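Local coordinates for protein 3'-5' exonuclease crn-4 (Caenorhabditis elegans, PDB 3CG7) that degrades RNA and DNA from the 3' end as a metal-dependent homodimeric exonuclease and takes part in apoptotic DNA degradation, at residues Y13-F18 / G209-V214; A130-K135 / A302-Y307; L218-S223 / R271-G276. One frame throughout, in Å; residues are numbered along the deposited sequence.

Interaction 1: residues Y13-F18 / G209-V214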
ATOM      1  N   TYR A  13     -37.628 -34.142  -4.980  1.00 76.96           N
ATOM      2  CA  TYR A  13     -37.279 -33.806  -3.569  1.00 76.91           C
ATOM      3  C   TYR A  13     -36.081 -32.840  -3.496  1.00 76.24           C
ATOM      4  O   TYR A  13     -35.712 -32.224  -4.502  1.00 76.11           O
ATOM      5  CB  TYR A  13     -37.044 -35.090  -2.748  1.00 77.64           C
ATOM      6  CG  TYR A  13     -35.732 -35.818  -3.028  1.00 78.80           C
ATOM      7  CD1 TYR A  13     -34.709 -35.838  -2.070  1.00 79.58           C
ATOM      8  CD2 TYR A  13     -35.516 -36.493  -4.240  1.00 79.38           C
ATOM      9  CE1 TYR A  13     -33.505 -36.502  -2.310  1.00 79.64           C
ATOM     10  CE2 TYR A  13     -34.314 -37.162  -4.488  1.00 79.57           C
ATOM     11  CZ  TYR A  13     -33.313 -37.160  -3.517  1.00 79.58           C
ATOM     12  OH  TYR A  13     -32.120 -37.814  -3.745  1.00 79.65           O
ATOM     13  N   GLN A  14     -35.498 -32.711  -2.301  1.00 75.23           N
ATOM     14  CA  GLN A  14     -34.398 -31.778  -2.038  1.00 74.05           C
ATOM     15  C   GLN A  14     -33.011 -32.413  -2.284  1.00 72.84           C
ATOM     16  O   GLN A  14     -32.524 -33.218  -1.477  1.00 72.86           O
ATOM     17  CB  GLN A  14     -34.509 -31.241  -0.600  1.00 74.15           C
ATOM     18  CG  GLN A  14     -33.934 -29.836  -0.388  1.00 74.51           C
ATOM     19  CD  GLN A  14     -34.153 -29.304   1.030  1.00 74.51           C
ATOM     20  OE1 GLN A  14     -33.193 -29.057   1.768  1.00 74.87           O
ATOM     21  NE2 GLN A  14     -35.415 -29.125   1.414  1.00 74.75           N
ATOM     22  N   HIS A  15     -32.386 -32.048  -3.404  1.00 71.10           N
ATOM     23  CA  HIS A  15     -31.021 -32.490  -3.715  1.00 69.34           C
ATOM     24  C   HIS A  15     -29.975 -31.800  -2.832  1.00 67.47           C
ATOM     25  O   HIS A  15     -28.894 -32.350  -2.593  1.00 67.39           O
ATOM     26  CB  HIS A  15     -30.686 -32.263  -5.197  1.00 69.75           C
ATOM     27  CG  HIS A  15     -30.968 -33.445  -6.076  1.00 71.33           C
ATOM     28  ND1 HIS A  15     -31.658 -33.341  -7.266  1.00 72.68           N
ATOM     29  CD2 HIS A  15     -30.642 -34.755  -5.945  1.00 72.54           C
ATOM     30  CE1 HIS A  15     -31.749 -34.534  -7.828  1.00 73.10           C
ATOM     31  NE2 HIS A  15     -31.141 -35.409  -7.046  1.00 73.51           N
ATOM     32  N   CYS A  16     -30.291 -30.594  -2.364  1.00 64.63           N
ATOM     33  CA  CYS A  16     -29.405 -29.874  -1.460  1.00 62.61           C
ATOM     34  C   CYS A  16     -29.631 -30.345  -0.024  1.00 60.80           C
ATOM     35  O   CYS A  16     -30.724 -30.184   0.511  1.00 60.80           O
ATOM     36  CB  CYS A  16     -29.615 -28.365  -1.576  1.00 62.61           C
ATOM     37  SG  CYS A  16     -28.480 -27.414  -0.552  1.00 62.78           S
ATOM     38  N   PRO A  17     -28.595 -30.932   0.604  1.00 59.14           N
ATOM     39  CA  PRO A  17     -28.730 -31.516   1.935  1.00 57.87           C
ATOM     40  C   PRO A  17     -28.609 -30.523   3.096  1.00 56.59           C
ATOM     41  O   PRO A  17     -28.803 -30.917   4.239  1.00 56.77           O
ATOM     42  CB  PRO A  17     -27.589 -32.536   1.982  1.00 57.95           C
ATOM     43  CG  PRO A  17     -26.557 -31.999   1.060  1.00 58.29           C
ATOM     44  CD  PRO A  17     -27.226 -31.080   0.077  1.00 58.97           C
ATOM     45  N   PHE A  18     -28.304 -29.260   2.801  1.00 55.01           N
ATOM     46  CA  PHE A  18     -28.207 -28.203   3.818  1.00 53.41           C
ATOM     47  C   PHE A  18     -29.539 -27.493   3.996  1.00 52.79           C
ATOM     48  O   PHE A  18     -30.311 -27.378   3.043  1.00 52.59           O
ATOM     49  CB  PHE A  18     -27.125 -27.183   3.437  1.00 52.86           C
ATOM     50  CG  PHE A  18     -25.765 -27.787   3.277  1.00 51.55           C
ATOM     51  CD1 PHE A  18     -24.988 -28.080   4.392  1.00 50.44           C
ATOM     52  CD2 PHE A  18     -25.270 -28.095   2.010  1.00 50.97           C
ATOM     53  CE1 PHE A  18     -23.728 -28.659   4.252  1.00 50.91           C
ATOM     54  CE2 PHE A  18     -24.008 -28.673   1.853  1.00 50.25           C
ATOM     55  CZ  PHE A  18     -23.234 -28.957   2.979  1.00 50.84           C
ATOM     56  N   GLY A 209     -32.970 -27.093 -12.094  1.00 46.38           N
ATOM     57  CA  GLY A 209     -32.453 -28.464 -12.085  1.00 46.46           C
ATOM     58  C   GLY A 209     -31.105 -28.743 -11.434  1.00 46.80           C
ATOM     59  O   GLY A 209     -30.759 -29.906 -11.212  1.00 46.69           O
ATOM     60  N   ALA A 210     -30.345 -27.695 -11.122  1.00 46.99           N
ATOM     61  CA  ALA A 210     -28.996 -27.858 -10.565  1.00 46.87           C
ATOM     62  C   ALA A 210     -28.957 -28.626  -9.252  1.00 47.03           C
ATOM     63  O   ALA A 210     -29.831 -28.484  -8.406  1.00 46.70           O
ATOM     64  CB  ALA A 210     -28.317 -26.510 -10.396  1.00 46.88           C
ATOM     65  N   LYS A 211     -27.923 -29.449  -9.109  1.00 47.57           N
ATOM     66  CA  LYS A 211     -27.648 -30.159  -7.872  1.00 48.16           C
ATOM     67  C   LYS A 211     -26.620 -29.345  -7.082  1.00 47.68           C
ATOM     68  O   LYS A 211     -25.427 -29.345  -7.385  1.00 47.93           O
ATOM     69  CB  LYS A 211     -27.170 -31.590  -8.176  1.00 48.57           C
ATOM     70  CG  LYS A 211     -28.312 -32.533  -8.602  1.00 51.50           C
ATOM     71  CD  LYS A 211     -27.992 -33.360  -9.876  1.00 55.73           C
ATOM     72  CE  LYS A 211     -27.293 -34.705  -9.572  1.00 57.39           C
ATOM     73  NZ  LYS A 211     -25.847 -34.549  -9.180  1.00 58.59           N
ATOM     74  N   VAL A 212     -27.114 -28.623  -6.083  1.00 47.30           N
ATOM     75  CA  VAL A 212     -26.308 -27.686  -5.312  1.00 46.67           C
ATOM     76  C   VAL A 212     -25.835 -28.315  -4.008  1.00 46.24           C
ATOM     77  O   VAL A 212     -26.623 -28.533  -3.097  1.00 45.95           O
ATOM     78  CB  VAL A 212     -27.085 -26.374  -5.042  1.00 46.70           C
ATOM     79  CG1 VAL A 212     -26.330 -25.485  -4.060  1.00 47.03           C
ATOM     80  CG2 VAL A 212     -27.329 -25.626  -6.348  1.00 46.37           C
ATOM     81  N   THR A 213     -24.535 -28.602  -3.944  1.00 45.99           N
ATOM     82  CA  THR A 213     -23.895 -29.216  -2.779  1.00 45.57           C
ATOM     83  C   THR A 213     -22.464 -28.736  -2.664  1.00 44.92           C
ATOM     84  O   THR A 213     -21.933 -28.112  -3.577  1.00 44.86           O
ATOM     85  CB  THR A 213     -23.757 -30.733  -2.955  1.00 45.64           C
ATOM     86  OG1 THR A 213     -24.523 -31.160  -4.083  1.00 46.97           O
ATOM     87  CG2 THR A 213     -24.179 -31.454  -1.705  1.00 45.21           C
ATOM     88  N   VAL A 214     -21.827 -29.075  -1.551  1.00 44.37           N
ATOM     89  CA  VAL A 214     -20.398 -28.906  -1.411  1.00 44.02           C
ATOM     90  C   VAL A 214     -19.678 -29.624  -2.562  1.00 44.03           C
ATOM     91  O   VAL A 214     -19.870 -30.823  -2.785  1.00 43.86           O
ATOM     92  CB  VAL A 214     -19.910 -29.407  -0.030  1.00 44.09           C
ATOM     93  CG1 VAL A 214     -18.390 -29.604  -0.016  1.00 44.17           C
ATOM     94  CG2 VAL A 214     -20.336 -28.435   1.065  1.00 43.00           C
TER
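The imidazole of His-15 lies over the side chain of Lys-211, whose CG sits 3.8 Å from the ring centroid and 18° off the ring normal, a CH-pi contact on one face. Lysine suits the place because its methylenes offer C-H groups near the backbone, while bends at chi2, chi3 and chi4 leave NZ 5.8 Å from His-15 NE2. CG stands beside the backbone N of Lys-211 (chi1 -76°), where it meets the imidazole. Cys-16 turns its sulfur anti to its own N (chi1 -177°), and this small side chain fits with SG 3.3 Å from Val-212 O. Cys-16 CA adds a CA-H...O contact to Val-212 O at 3.5 Å. The compact Pro-17 ring crosses Thr-213 at about a right angle, its CD 3.5 Å from Thr-213 CG2, with the methyl rather than the hydroxyl doing the touching. Flat Phe-18 and branched Val-214 pair as buried apolar groups, Phe-18 CZ 3.5 Å from Val-214 CG2, obliquely to the ring. Val-212, apolar and buried, packs on Leu-202 and Ile-206, and Phe-262 touches Thr-213 and Val-214. Gly-209, at positive phi where a side chain would press on the preceding carbonyl O, is the C-prime residue of a Schellman motif ending helix 191-207, after which the chain runs beside the lead-in to strand 20-28 of the RNase H-like exonuclease fold.

Interaction 2: residues A130-K135 / A302-Y307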
ATOM      1  N   ALA A 130      -9.402 -15.996   2.405  1.00 40.07           N
ATOM      2  CA  ALA A 130      -9.642 -16.287   3.819  1.00 40.55           C
ATOM      3  C   ALA A 130      -8.441 -16.973   4.439  1.00 40.98           C
ATOM      4  O   ALA A 130      -7.988 -16.584   5.518  1.00 41.55           O
ATOM      5  CB  ALA A 130     -10.900 -17.119   4.010  1.00 40.38           C
ATOM      6  N   GLN A 131      -7.909 -17.974   3.751  1.00 41.18           N
ATOM      7  CA  GLN A 131      -6.742 -18.687   4.247  1.00 41.89           C
ATOM      8  C   GLN A 131      -5.581 -17.723   4.518  1.00 42.02           C
ATOM      9  O   GLN A 131      -4.973 -17.755   5.589  1.00 41.91           O
ATOM     10  CB  GLN A 131      -6.306 -19.774   3.266  1.00 41.71           C
ATOM     11  CG  GLN A 131      -5.371 -20.770   3.902  1.00 42.85           C
ATOM     12  CD  GLN A 131      -5.061 -21.975   3.038  1.00 43.55           C
ATOM     13  OE1 GLN A 131      -5.631 -22.174   1.962  1.00 44.32           O
ATOM     14  NE2 GLN A 131      -4.140 -22.788   3.512  1.00 43.57           N
ATOM     15  N   TYR A 132      -5.298 -16.859   3.547  1.00 42.18           N
ATOM     16  CA  TYR A 132      -4.210 -15.909   3.675  1.00 42.55           C
ATOM     17  C   TYR A 132      -4.462 -14.876   4.782  1.00 42.92           C
ATOM     18  O   TYR A 132      -3.602 -14.661   5.647  1.00 43.21           O
ATOM     19  CB  TYR A 132      -3.928 -15.228   2.336  1.00 42.31           C
ATOM     20  CG  TYR A 132      -2.688 -14.382   2.376  1.00 42.53           C
ATOM     21  CD1 TYR A 132      -1.422 -14.967   2.272  1.00 41.90           C
ATOM     22  CD2 TYR A 132      -2.772 -12.995   2.543  1.00 42.44           C
ATOM     23  CE1 TYR A 132      -0.275 -14.198   2.319  1.00 41.95           C
ATOM     24  CE2 TYR A 132      -1.628 -12.211   2.591  1.00 42.42           C
ATOM     25  CZ  TYR A 132      -0.385 -12.822   2.478  1.00 42.37           C
ATOM     26  OH  TYR A 132       0.749 -12.063   2.534  1.00 42.25           O
ATOM     27  N   GLN A 133      -5.639 -14.256   4.766  1.00 43.30           N
ATOM     28  CA  GLN A 133      -5.990 -13.269   5.781  1.00 43.95           C
ATOM     29  C   GLN A 133      -5.858 -13.882   7.172  1.00 44.96           C
ATOM     30  O   GLN A 133      -5.402 -13.224   8.108  1.00 44.93           O
ATOM     31  CB  GLN A 133      -7.406 -12.717   5.552  1.00 43.66           C
ATOM     32  CG  GLN A 133      -7.888 -11.727   6.612  1.00 42.08           C
ATOM     33  CD  GLN A 133      -7.084 -10.438   6.636  1.00 41.52           C
ATOM     34  OE1 GLN A 133      -7.128  -9.640   5.694  1.00 41.82           O
ATOM     35  NE2 GLN A 133      -6.354 -10.219   7.723  1.00 40.81           N
ATOM     36  N   MET A 134      -6.231 -15.153   7.293  1.00 46.12           N
ATOM     37  CA  MET A 134      -6.213 -15.819   8.586  1.00 47.40           C
ATOM     38  C   MET A 134      -4.827 -16.203   9.083  1.00 47.62           C
ATOM     39  O   MET A 134      -4.632 -16.363  10.288  1.00 47.86           O
ATOM     40  CB  MET A 134      -7.159 -17.009   8.597  1.00 47.25           C
ATOM     41  CG  MET A 134      -8.580 -16.573   8.836  1.00 47.88           C
ATOM     42  SD  MET A 134      -9.766 -17.869   8.499  1.00 49.46           S
ATOM     43  CE  MET A 134     -11.161 -17.238   9.414  1.00 47.69           C
ATOM     44  N   LYS A 135      -3.869 -16.341   8.170  1.00 48.22           N
ATOM     45  CA  LYS A 135      -2.484 -16.492   8.588  1.00 48.91           C
ATOM     46  C   LYS A 135      -1.974 -15.164   9.153  1.00 49.10           C
ATOM     47  O   LYS A 135      -1.280 -15.152  10.168  1.00 49.11           O
ATOM     48  CB  LYS A 135      -1.582 -16.991   7.452  1.00 49.10           C
ATOM     49  CG  LYS A 135      -0.408 -17.850   7.948  1.00 49.84           C
ATOM     50  CD  LYS A 135       0.702 -17.017   8.574  1.00 51.71           C
ATOM     51  CE  LYS A 135       1.333 -17.693   9.783  1.00 51.81           C
ATOM     52  NZ  LYS A 135       2.118 -18.897   9.404  1.00 52.42           N
ATOM     53  N   ALA A 302       4.592 -14.254   0.665  1.00 44.27           N
ATOM     54  CA  ALA A 302       5.011 -15.337   1.559  1.00 44.99           C
ATOM     55  C   ALA A 302       5.899 -14.823   2.690  1.00 45.40           C
ATOM     56  O   ALA A 302       5.807 -15.302   3.823  1.00 45.71           O
ATOM     57  CB  ALA A 302       5.705 -16.460   0.784  1.00 44.75           C
ATOM     58  N   LYS A 303       6.742 -13.835   2.400  1.00 46.06           N
ATOM     59  CA  LYS A 303       7.594 -13.290   3.453  1.00 48.17           C
ATOM     60  C   LYS A 303       6.860 -12.473   4.529  1.00 46.83           C
ATOM     61  O   LYS A 303       7.011 -12.791   5.705  1.00 46.81           O
ATOM     62  CB  LYS A 303       8.822 -12.551   2.898  1.00 47.54           C
ATOM     63  CG  LYS A 303      10.107 -12.992   3.607  1.00 49.81           C
ATOM     64  CD  LYS A 303      11.326 -12.188   3.183  1.00 49.62           C
ATOM     65  CE  LYS A 303      11.572 -11.008   4.131  1.00 53.98           C
ATOM     66  NZ  LYS A 303      12.836 -10.319   3.786  1.00 54.32           N
ATOM     67  N   ILE A 304       6.062 -11.459   4.161  1.00 46.86           N
ATOM     68  CA  ILE A 304       5.339 -10.668   5.199  1.00 47.20           C
ATOM     69  C   ILE A 304       4.337 -11.483   6.005  1.00 47.41           C
ATOM     70  O   ILE A 304       4.074 -11.168   7.163  1.00 47.55           O
ATOM     71  CB  ILE A 304       4.592  -9.379   4.694  1.00 47.20           C
ATOM     72  CG1 ILE A 304       4.371  -9.397   3.192  1.00 46.84           C
ATOM     73  CG2 ILE A 304       5.268  -8.097   5.160  1.00 46.70           C
ATOM     74  CD1 ILE A 304       3.110 -10.044   2.842  1.00 46.05           C
ATOM     75  N   ALA A 305       3.768 -12.512   5.389  1.00 47.90           N
ATOM     76  CA  ALA A 305       2.831 -13.378   6.092  1.00 48.54           C
ATOM     77  C   ALA A 305       3.551 -14.273   7.100  1.00 49.13           C
ATOM     78  O   ALA A 305       2.941 -14.743   8.068  1.00 49.23           O
ATOM     79  CB  ALA A 305       2.023 -14.202   5.109  1.00 48.62           C
ATOM     80  N   GLY A 306       4.846 -14.494   6.874  1.00 49.68           N
ATOM     81  CA  GLY A 306       5.670 -15.302   7.766  1.00 50.60           C
ATOM     82  C   GLY A 306       5.695 -16.787   7.433  1.00 51.35           C
ATOM     83  O   GLY A 306       5.828 -17.622   8.326  1.00 51.37           O
ATOM     84  N   TYR A 307       5.557 -17.119   6.150  1.00 51.95           N
ATOM     85  CA  TYR A 307       5.655 -18.504   5.693  1.00 52.63           C
ATOM     86  C   TYR A 307       7.116 -18.934   5.567  1.00 53.59           C
ATOM     87  O   TYR A 307       7.417 -20.127   5.558  1.00 53.92           O
ATOM     88  CB  TYR A 307       4.925 -18.701   4.363  1.00 52.16           C
ATOM     89  CG  TYR A 307       3.417 -18.751   4.480  1.00 51.75           C
ATOM     90  CD1 TYR A 307       2.621 -17.764   3.889  1.00 51.92           C
ATOM     91  CD2 TYR A 307       2.782 -19.777   5.184  1.00 50.58           C
ATOM     92  CE1 TYR A 307       1.234 -17.799   3.984  1.00 50.63           C
ATOM     93  CE2 TYR A 307       1.395 -19.819   5.290  1.00 50.91           C
ATOM     94  CZ  TYR A 307       0.629 -18.826   4.680  1.00 51.23           C
ATOM     95  OH  TYR A 307      -0.735 -18.853   4.775  1.00 50.77           O
TER
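Tyr-132 and Tyr-307 meet through their rings, with Tyr-132 CD1 at the edge of the Tyr-307 ring and 4.2 Å from its CE1. One face of Tyr-307 has Lys-135 CD above it, offset toward the rim, while Ile-304 CD1 lies at the edge of Tyr-132. Ala-305 CB approaches the Tyr-132 ring obliquely, 3.6 Å from CE1; its small methyl lets the helices come close. Tyr-132 carries CG anti to its N (chi1 -172°), which sends the ring across to helix 300-305, where its hydroxyl hydrogen-bonds the carbonyl O of Phe-301. A tyrosine therefore serves both as an apolar plate and as a polar tether. The side chains of Lys-135 and Tyr-307 slide past each other in opposite directions, with Lys-135 CG 3.3 Å from Tyr-307 OH. The bent lysine chain also carries its CD to 3.2 Å from Ala-305 O. A serine here, lacking the carbons beyond CB that lie along the phenol, would probably leave a gap beside Tyr-307 and lose the contact with Ala-305 O. Tyr-307 also touches Val-249 of helix 239-249. Through Tyr-132 and Lys-135, helix 124-136 of the exonuclease fold thus packs on the last turn of helix 300-305, which Gly-306, with positive phi, closes in a Schellman motif near the C-terminus.

Interaction 3: residues L218-S223 / R271-G276. With ZN (zinc ion), chain C.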
ATOM      1  N   LEU A 218     -10.959 -28.219   1.317  1.00 46.48           N
ATOM      2  CA  LEU A 218      -9.595 -27.778   1.549  1.00 47.22           C
ATOM      3  C   LEU A 218      -8.841 -28.816   2.341  1.00 48.11           C
ATOM      4  O   LEU A 218      -9.240 -29.186   3.449  1.00 48.38           O
ATOM      5  CB  LEU A 218      -9.552 -26.411   2.234  1.00 47.03           C
ATOM      6  CG  LEU A 218     -10.183 -25.269   1.435  1.00 45.97           C
ATOM      7  CD1 LEU A 218     -10.143 -23.994   2.233  1.00 44.79           C
ATOM      8  CD2 LEU A 218      -9.492 -25.099   0.097  1.00 45.30           C
ATOM      9  N   THR A 219      -7.749 -29.289   1.754  1.00 49.04           N
ATOM     10  CA  THR A 219      -6.998 -30.396   2.310  1.00 50.07           C
ATOM     11  C   THR A 219      -5.537 -29.996   2.524  1.00 50.66           C
ATOM     12  O   THR A 219      -5.038 -29.071   1.884  1.00 50.47           O
ATOM     13  CB  THR A 219      -7.140 -31.641   1.403  1.00 50.05           C
ATOM     14  OG1 THR A 219      -6.827 -32.817   2.149  1.00 51.85           O
ATOM     15  CG2 THR A 219      -6.237 -31.557   0.181  1.00 49.64           C
ATOM     16  N   CYS A 220      -4.859 -30.688   3.431  1.00 51.69           N
ATOM     17  CA  CYS A 220      -3.490 -30.333   3.799  1.00 53.07           C
ATOM     18  C   CYS A 220      -2.431 -30.867   2.832  1.00 53.82           C
ATOM     19  O   CYS A 220      -1.259 -30.478   2.912  1.00 54.24           O
ATOM     20  CB  CYS A 220      -3.180 -30.823   5.210  1.00 52.81           C
ATOM     21  SG  CYS A 220      -3.332 -32.618   5.384  1.00 54.50           S
ATOM     22  N   CYS A 221      -2.827 -31.750   1.922  1.00 54.61           N
ATOM     23  CA  CYS A 221      -1.844 -32.443   1.101  1.00 54.89           C
ATOM     24  C   CYS A 221      -2.328 -32.816  -0.292  1.00 54.98           C
ATOM     25  O   CYS A 221      -3.480 -33.194  -0.484  1.00 55.16           O
ATOM     26  CB  CYS A 221      -1.363 -33.690   1.834  1.00 54.96           C
ATOM     27  SG  CYS A 221       0.190 -34.328   1.228  1.00 55.86           S
ATOM     28  N   ALA A 222      -1.432 -32.702  -1.264  1.00 55.22           N
ATOM     29  CA  ALA A 222      -1.704 -33.133  -2.630  1.00 55.76           C
ATOM     30  C   ALA A 222      -0.428 -33.667  -3.272  1.00 56.01           C
ATOM     31  O   ALA A 222       0.655 -33.106  -3.079  1.00 56.03           O
ATOM     32  CB  ALA A 222      -2.284 -31.987  -3.457  1.00 55.73           C
ATOM     33  N   SER A 223      -0.564 -34.743  -4.039  1.00 56.40           N
ATOM     34  CA  SER A 223       0.577 -35.379  -4.699  1.00 56.92           C
ATOM     35  C   SER A 223       1.271 -34.456  -5.708  1.00 57.33           C
ATOM     36  O   SER A 223       2.488 -34.550  -5.901  1.00 57.27           O
ATOM     37  CB  SER A 223       0.154 -36.684  -5.381  1.00 56.82           C
ATOM     38  OG  SER A 223      -0.778 -36.432  -6.417  1.00 57.01           O
ATOM     39  N   ARG A 271      -9.973 -34.639   4.335  1.00 57.10           N
ATOM     40  CA  ARG A 271     -10.115 -35.747   3.377  1.00 57.86           C
ATOM     41  C   ARG A 271      -8.855 -36.588   3.249  1.00 58.19           C
ATOM     42  O   ARG A 271      -8.936 -37.784   2.953  1.00 58.39           O
ATOM     43  CB  ARG A 271     -10.529 -35.248   1.985  1.00 57.90           C
ATOM     44  CG  ARG A 271     -11.891 -34.604   1.927  1.00 58.88           C
ATOM     45  CD  ARG A 271     -13.031 -35.607   1.703  1.00 62.27           C
ATOM     46  NE  ARG A 271     -13.216 -36.563   2.798  1.00 64.25           N
ATOM     47  CZ  ARG A 271     -13.605 -36.247   4.031  1.00 64.89           C
ATOM     48  NH1 ARG A 271     -13.839 -34.984   4.367  1.00 65.37           N
ATOM     49  NH2 ARG A 271     -13.746 -37.204   4.939  1.00 66.17           N
ATOM     50  N   TYR A 272      -7.697 -35.965   3.467  1.00 58.72           N
ATOM     51  CA  TYR A 272      -6.428 -36.673   3.355  1.00 59.28           C
ATOM     52  C   TYR A 272      -5.987 -37.320   4.666  1.00 59.63           C
ATOM     53  O   TYR A 272      -5.858 -38.541   4.737  1.00 59.73           O
ATOM     54  CB  TYR A 272      -5.327 -35.763   2.797  1.00 59.43           C
ATOM     55  CG  TYR A 272      -3.981 -36.451   2.670  1.00 60.01           C
ATOM     56  CD1 TYR A 272      -3.687 -37.256   1.568  1.00 59.74           C
ATOM     57  CD2 TYR A 272      -3.001 -36.299   3.661  1.00 60.47           C
ATOM     58  CE1 TYR A 272      -2.453 -37.891   1.454  1.00 60.50           C
ATOM     59  CE2 TYR A 272      -1.764 -36.929   3.556  1.00 60.42           C
ATOM     60  CZ  TYR A 272      -1.497 -37.724   2.451  1.00 60.56           C
ATOM     61  OH  TYR A 272      -0.272 -38.346   2.344  1.00 60.74           O
ATOM     62  N   CYS A 273      -5.757 -36.511   5.698  1.00 60.12           N
ATOM     63  CA  CYS A 273      -5.167 -37.021   6.938  1.00 60.84           C
ATOM     64  C   CYS A 273      -6.205 -37.592   7.910  1.00 61.31           C
ATOM     65  O   CYS A 273      -5.849 -38.200   8.926  1.00 61.46           O
ATOM     66  CB  CYS A 273      -4.300 -35.952   7.618  1.00 60.72           C
ATOM     67  SG  CYS A 273      -5.219 -34.591   8.375  1.00 61.27           S
ATOM     68  N   ARG A 274      -7.482 -37.378   7.595  1.00 61.80           N
ATOM     69  CA  ARG A 274      -8.607 -37.953   8.347  1.00 62.21           C
ATOM     70  C   ARG A 274      -8.671 -37.501   9.810  1.00 61.97           C
ATOM     71  O   ARG A 274      -9.362 -38.115  10.626  1.00 62.12           O
ATOM     72  CB  ARG A 274      -8.629 -39.490   8.215  1.00 62.44           C
ATOM     73  CG  ARG A 274      -8.688 -39.990   6.764  1.00 63.97           C
ATOM     74  CD  ARG A 274     -10.120 -40.009   6.223  1.00 67.13           C
ATOM     75  NE  ARG A 274     -10.172 -39.800   4.771  1.00 69.42           N
ATOM     76  CZ  ARG A 274     -11.170 -40.200   3.978  1.00 70.63           C
ATOM     77  NH1 ARG A 274     -12.216 -40.853   4.478  1.00 70.97           N
ATOM     78  NH2 ARG A 274     -11.121 -39.951   2.672  1.00 71.24           N
ATOM     79  N   LYS A 275      -7.963 -36.419  10.124  1.00 61.56           N
ATOM     80  CA  LYS A 275      -7.957 -35.851  11.476  1.00 61.12           C
ATOM     81  C   LYS A 275      -8.875 -34.636  11.562  1.00 59.40           C
ATOM     82  O   LYS A 275      -9.134 -33.971  10.555  1.00 59.75           O
ATOM     83  CB  LYS A 275      -6.542 -35.437  11.888  1.00 61.34           C
ATOM     84  CG  LYS A 275      -5.509 -36.558  11.901  1.00 62.35           C
ATOM     85  CD  LYS A 275      -4.115 -35.983  12.151  1.00 62.47           C
ATOM     86  CE  LYS A 275      -3.015 -36.933  11.689  1.00 63.15           C
ATOM     87  NZ  LYS A 275      -1.671 -36.302  11.826  1.00 63.17           N
ATOM     88  N   GLY A 276      -9.349 -34.344  12.773  1.00 57.20           N
ATOM     89  CA  GLY A 276     -10.183 -33.170  13.028  1.00 54.09           C
ATOM     90  C   GLY A 276      -9.509 -31.912  12.524  1.00 52.58           C
ATOM     91  O   GLY A 276      -8.277 -31.846  12.445  1.00 52.31           O
TER
HETATM   92 ZN    ZN C 299      -5.159 -32.806   6.909  1.00 58.48          ZN
HETATM   93  O   HOH W   1     -10.784 -31.759   3.757  1.00 61.40           O
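Cys-220 and Cys-273 meet at a zinc ion, to which their SG atoms bind at 2.4 and 2.3 Å respectively. Each sulfur stands between its backbone N and carbonyl carbon (chi1 60° and 72°), and this rotation aims both sulfurs at the metal from their separate segments. Cysteine is the natural choice, since a thiolate is a soft, probably negatively charged ligand for zinc. This is the tight side of the contact: Cys-220 is buried, and so is Thr-219 before it, whose OG1 lies 3.4 Å from Tyr-272 CB and whose side chain also touches Cys-270.

Cys-270 and Cys-280 complete the coordination, making a four-cysteine zinc site in which Cys-270 and Cys-273 form a CxxC pair and Cys-220 follows directly on strand 216-219. The ion thereby ties the edge region of the sheet to the long loop after strand 253-256.

Where the backbones do not meet directly, a water bridges them, donating to Leu-218 O and accepting from Arg-271 N, both at 3.0 Å. Leu-218 O has a second partner in the side chain of Arg-146. Toward solvent stands Tyr-272, an exposed residue although Cys-221 rests on one face of its ring. Cys-221 CB is 3.7 Å from the centroid, a CH-pi contact offset toward the rim, and its SG lies over the face too, at 4.2 Å; the ligand Cys-220 only approaches the ring obliquely. Tyrosine suits this place by offering a flat surface to the cysteine. Exposed Arg-274 folds back side-on, its NE and NH2 both gripping Arg-271 O. The NH2 bond lies in the carbonyl plane on a lone pair, whereas NE comes from above that plane. The guanidinium offers two N-H groups on one side, which can both point to the one oxygen, although neither bond is straight, the wider N-H...O angle being 142°.

How the interactions relate
Interactions 1 and 3 come in series along the chain: 209-214 leads through strand 216-219 into 218-223, although their centres lie about 25 Å apart. Interaction 2 crosses interaction 1 in sequence and encloses interaction 3. The centres of interactions 2 and 3 are about 19 Å apart and their nearest atoms about 5 Å, whereas the centres of interactions 1 and 2 are about 34 Å apart, on opposite sides of the chain's centre. Strand 216-219 lies between strands 147-150 and 253-256 of the mixed sheet. The contacts lie where the N-terminal lead-in, the zinc-bound loop and the C-terminal helix meet the exonuclease fold; the C-terminus also mediates dimerisation, and Lys-303 packs on Thr-91 of the second subunit.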